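Local coordinates for fluvirucin B1 DH domain from module 1 (Actinomadura vulgaris, PDB 6OBV), which probably dehydrates the beta-hydroxyacyl intermediate made by the first module of the fluvirucin B1 polyketide synthase, at residues Trp165-Val175 and Ala199-Glu209. Numbering follows the deposited sequence.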
loop_
_atom_site.group_PDB
_atom_site.type_symbol
_atom_site.label_atom_id
_atom_site.label_comp_id
_atom_site.label_asym_id
_atom_site.label_seq_id
_atom_site.Cartn_x
_atom_site.Cartn_y
_atom_site.Cartn_z
ATOM N N TRP A 165 -18.201 20.145 -37.721
ATOM C CA TRP A 165 -17.703 20.825 -36.532
ATOM C C TRP A 165 -17.383 22.270 -36.881
ATOM O O TRP A 165 -16.508 22.518 -37.728
ATOM C CB TRP A 165 -16.480 20.151 -35.925
ATOM C CG TRP A 165 -16.164 20.775 -34.600
ATOM C CD1 TRP A 165 -15.196 21.700 -34.337
ATOM C CD2 TRP A 165 -16.853 20.555 -33.366
ATOM N NE1 TRP A 165 -15.219 22.052 -33.005
ATOM C CE2 TRP A 165 -16.236 21.369 -32.388
ATOM C CE3 TRP A 165 -17.924 19.740 -32.987
ATOM C CZ2 TRP A 165 -16.658 21.391 -31.055
ATOM C CZ3 TRP A 165 -18.345 19.770 -31.675
ATOM C CH2 TRP A 165 -17.709 20.585 -30.719
ATOM N N PRO A 166 -18.055 23.251 -36.258
ATOM C CA PRO A 166 -19.071 22.993 -35.222
ATOM C C PRO A 166 -20.417 22.590 -35.837
ATOM O O PRO A 166 -20.614 22.804 -37.032
ATOM C CB PRO A 166 -19.164 24.332 -34.487
ATOM C CG PRO A 166 -18.861 25.349 -35.580
ATOM C CD PRO A 166 -17.885 24.692 -36.528
ATOM N N PRO A 167 -21.303 21.983 -35.047
ATOM C CA PRO A 167 -22.571 21.492 -35.603
ATOM C C PRO A 167 -23.360 22.596 -36.286
ATOM O O PRO A 167 -23.206 23.781 -35.979
ATOM C CB PRO A 167 -23.312 20.966 -34.372
ATOM C CG PRO A 167 -22.217 20.532 -33.473
ATOM C CD PRO A 167 -21.099 21.522 -33.664
ATOM N N ALA A 168 -24.215 22.191 -37.217
ATOM C CA ALA A 168 -25.074 23.151 -37.896
ATOM C C ALA A 168 -25.970 23.857 -36.885
ATOM O O ALA A 168 -26.342 23.296 -35.849
ATOM C CB ALA A 168 -25.916 22.461 -38.972
ATOM N N GLY A 169 -26.285 25.117 -37.179
ATOM C CA GLY A 169 -27.085 25.921 -36.283
ATOM C C GLY A 169 -26.361 26.507 -35.085
ATOM O O GLY A 169 -26.985 27.245 -34.314
ATOM N N ALA A 170 -25.073 26.219 -34.897
ATOM C CA ALA A 170 -24.333 26.727 -33.743
ATOM C C ALA A 170 -23.767 28.110 -34.039
ATOM O O ALA A 170 -23.155 28.330 -35.092
ATOM C CB ALA A 170 -23.205 25.773 -33.350
ATOM N N ALA A 171 -23.977 29.039 -33.112
ATOM C CA ALA A 171 -23.559 30.428 -33.275
ATOM C C ALA A 171 -22.291 30.667 -32.471
ATOM O O ALA A 171 -22.234 30.314 -31.289
ATOM C CB ALA A 171 -24.654 31.392 -32.816
ATOM N N ALA A 172 -21.284 31.266 -33.111
ATOM C CA ALA A 172 -20.033 31.563 -32.422
ATOM C C ALA A 172 -20.262 32.578 -31.312
ATOM O O ALA A 172 -21.150 33.432 -31.388
ATOM C CB ALA A 172 -18.985 32.092 -33.404
ATOM N N VAL A 173 -19.442 32.478 -30.268
ATOM C CA VAL A 173 -19.528 33.334 -29.094
ATOM C C VAL A 173 -18.168 33.980 -28.871
ATOM O O VAL A 173 -17.140 33.300 -28.944
ATOM C CB VAL A 173 -19.956 32.531 -27.854
ATOM C CG1 VAL A 173 -19.803 33.369 -26.583
ATOM C CG2 VAL A 173 -21.382 32.045 -28.035
ATOM N N ASP A 174 -18.160 35.287 -28.607
ATOM C CA ASP A 174 -16.938 35.967 -28.180
ATOM C C ASP A 174 -16.620 35.562 -26.745
ATOM O O ASP A 174 -17.357 35.918 -25.821
ATOM C CB ASP A 174 -17.102 37.481 -28.288
ATOM C CG ASP A 174 -15.786 38.230 -28.115
ATOM O OD1 ASP A 174 -14.796 37.595 -27.695
ATOM O OD2 ASP A 174 -15.734 39.448 -28.418
ATOM N N VAL A 175 -15.529 34.822 -26.550
ATOM C CA VAL A 175 -15.090 34.449 -25.212
ATOM C C VAL A 175 -13.822 35.207 -24.808
ATOM O O VAL A 175 -13.111 34.777 -23.920
ATOM C CB VAL A 175 -14.899 32.923 -25.074
ATOM C CG1 VAL A 175 -16.198 32.184 -25.353
ATOM C CG2 VAL A 175 -13.802 32.414 -25.990
ATOM N N ALA A 199 -16.002 28.754 -28.585
ATOM C CA ALA A 199 -17.278 28.217 -28.141
ATOM C C ALA A 199 -18.401 28.673 -29.063
ATOM O O ALA A 199 -18.379 29.786 -29.592
ATOM C CB ALA A 199 -17.585 28.634 -26.704
ATOM N N TRP A 200 -19.390 27.792 -29.239
ATOM C CA TRP A 200 -20.602 28.063 -30.002
ATOM C C TRP A 200 -21.823 27.647 -29.182
ATOM O O TRP A 200 -21.756 26.728 -28.359
ATOM C CB TRP A 200 -20.628 27.309 -31.341
ATOM C CG TRP A 200 -19.424 27.478 -32.249
ATOM C CD1 TRP A 200 -19.362 28.212 -33.401
ATOM C CD2 TRP A 200 -18.134 26.867 -32.099
ATOM N NE1 TRP A 200 -18.110 28.106 -33.971
ATOM C CE2 TRP A 200 -17.339 27.288 -33.191
ATOM C CE3 TRP A 200 -17.570 26.014 -31.146
ATOM C CZ2 TRP A 200 -16.009 26.879 -33.354
ATOM C CZ3 TRP A 200 -16.251 25.609 -31.311
ATOM C CH2 TRP A 200 -15.489 26.040 -32.407
ATOM N N ILE A 201 -22.951 28.305 -29.427
ATOM C CA ILE A 201 -24.190 28.021 -28.711
ATOM C C ILE A 201 -25.280 27.664 -29.707
ATOM O O ILE A 201 -25.420 28.320 -30.749
ATOM C CB ILE A 201 -24.616 29.205 -27.828
ATOM C CG1 ILE A 201 -23.666 29.314 -26.630
ATOM C CG2 ILE A 201 -26.008 29.000 -27.309
ATOM C CD1 ILE A 201 -23.881 30.574 -25.825
ATOM N N ARG A 202 -26.037 26.611 -29.396
ATOM C CA ARG A 202 -27.196 26.218 -30.196
ATOM C C ARG A 202 -28.297 25.782 -29.240
ATOM O O ARG A 202 -28.150 24.765 -28.551
ATOM C CB ARG A 202 -26.856 25.092 -31.174
ATOM C CG ARG A 202 -28.086 24.672 -32.036
ATOM C CD ARG A 202 -27.785 23.507 -32.953
ATOM N NE ARG A 202 -27.392 22.306 -32.217
ATOM C CZ ARG A 202 -27.068 21.163 -32.810
ATOM N NH1 ARG A 202 -27.099 21.082 -34.136
ATOM N NH2 ARG A 202 -26.718 20.107 -32.084
ATOM N N GLY A 203 -29.403 26.524 -29.212
ATOM C CA GLY A 203 -30.423 26.245 -28.211
ATOM C C GLY A 203 -29.806 26.288 -26.826
ATOM O O GLY A 203 -29.002 27.172 -26.509
ATOM N N ASN A 204 -30.140 25.308 -25.991
ATOM C CA ASN A 204 -29.522 25.219 -24.671
ATOM C C ASN A 204 -28.276 24.320 -24.643
ATOM O O ASN A 204 -27.894 23.845 -23.567
ATOM C CB ASN A 204 -30.544 24.746 -23.632
ATOM C CG ASN A 204 -31.152 23.391 -23.972
ATOM O OD1 ASN A 204 -30.600 22.616 -24.764
ATOM N ND2 ASN A 204 -32.301 23.099 -23.366
ATOM N N GLU A 205 -27.629 24.097 -25.792
ATOM C CA GLU A 205 -26.399 23.317 -25.890
ATOM C C GLU A 205 -25.210 24.226 -26.182
ATOM O O GLU A 205 -25.337 25.245 -26.866
ATOM C CB GLU A 205 -26.493 22.260 -26.999
ATOM C CG GLU A 205 -27.736 21.400 -26.917
ATOM C CD GLU A 205 -27.942 20.530 -28.143
ATOM O OE1 GLU A 205 -27.426 20.864 -29.229
ATOM O OE2 GLU A 205 -28.627 19.498 -28.017
ATOM N N VAL A 206 -24.045 23.822 -25.694
ATOM C CA VAL A 206 -22.793 24.532 -25.916
ATOM C C VAL A 206 -21.790 23.585 -26.561
ATOM O O VAL A 206 -21.707 22.403 -26.206
ATOM C CB VAL A 206 -22.206 25.098 -24.608
ATOM C CG1 VAL A 206 -20.994 25.984 -24.898
ATOM C CG2 VAL A 206 -23.251 25.866 -23.862
ATOM N N PHE A 207 -21.004 24.126 -27.478
ATOM C CA PHE A 207 -19.891 23.433 -28.088
ATOM C C PHE A 207 -18.628 24.235 -27.809
ATOM O O PHE A 207 -18.649 25.470 -27.847
ATOM C CB PHE A 207 -20.124 23.286 -29.577
ATOM C CG PHE A 207 -21.385 22.570 -29.910
ATOM C CD1 PHE A 207 -21.421 21.174 -29.942
ATOM C CD2 PHE A 207 -22.544 23.276 -30.202
ATOM C CE1 PHE A 207 -22.602 20.494 -30.233
ATOM C CE2 PHE A 207 -23.731 22.603 -30.507
ATOM C CZ PHE A 207 -23.758 21.210 -30.524
ATOM N N ALA A 208 -17.534 23.543 -27.523
ATOM C CA ALA A 208 -16.309 24.212 -27.112
ATOM C C ALA A 208 -15.113 23.500 -27.712
ATOM O O ALA A 208 -15.154 22.303 -28.011
ATOM C CB ALA A 208 -16.162 24.255 -25.583
ATOM N N GLU A 209 -14.044 24.258 -27.901
ATOM C CA GLU A 209 -12.726 23.695 -28.128
ATOM C C GLU A 209 -11.828 24.182 -27.006
ATOM O O GLU A 209 -11.837 25.372 -26.673
ATOM C CB GLU A 209 -12.169 24.094 -29.488
ATOM C CG GLU A 209 -13.007 23.617 -30.635
ATOM C CD GLU A 209 -12.415 23.977 -31.991
ATOM O OE1 GLU A 209 -11.425 24.742 -32.033
ATOM O OE2 GLU A 209 -12.941 23.485 -33.016
HETATM O O HOH W 1 -15.396 31.606 -29.610
#
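With CG trans to its backbone N (chi1 -171°), Trp165 swings its indole over to Glu209, whose own CG stands beside N and whose chain is extended beyond it (chi2 -178°). Ring and carboxylate lie nearly coplanar, and Trp165 NE1 donates to the anti lone pair of Glu209 OE2 at 2.7 Å, though the bond is bent. A cis peptide bond precedes Pro166, and the two prolines each lie over one face of an aromatic ring: Pro166 CG sits 3.5 Å from the centroid of the Trp200 five-membered ring, and Pro167 CG 3.5 Å from that of Phe207, both CH-pi contacts. At the type II turn of Pro167-Ala170, Arg202 NH1 donates to Ala168 O (2.9 Å) from within the carbonyl plane, but the bond is bent and the oxygen tilted out of the guanidinium plane; Arg202 NH2 makes a salt bridge to Glu205 OE1 (3.0 Å). Strand 171-173 then runs antiparallel along the hairpin, Ala171 and Ile201 exchanging backbone bonds, and so forms an edge strand beside 196-202. Phe207 also stacks on His268, and Glu209 OE1 meets Arg198 in a salt bridge. Proline-aromatic packing thus fastens the incoming loop across the hairpin, while Glu205 and Glu209, each paired with an arginine, probably keep their negative charge.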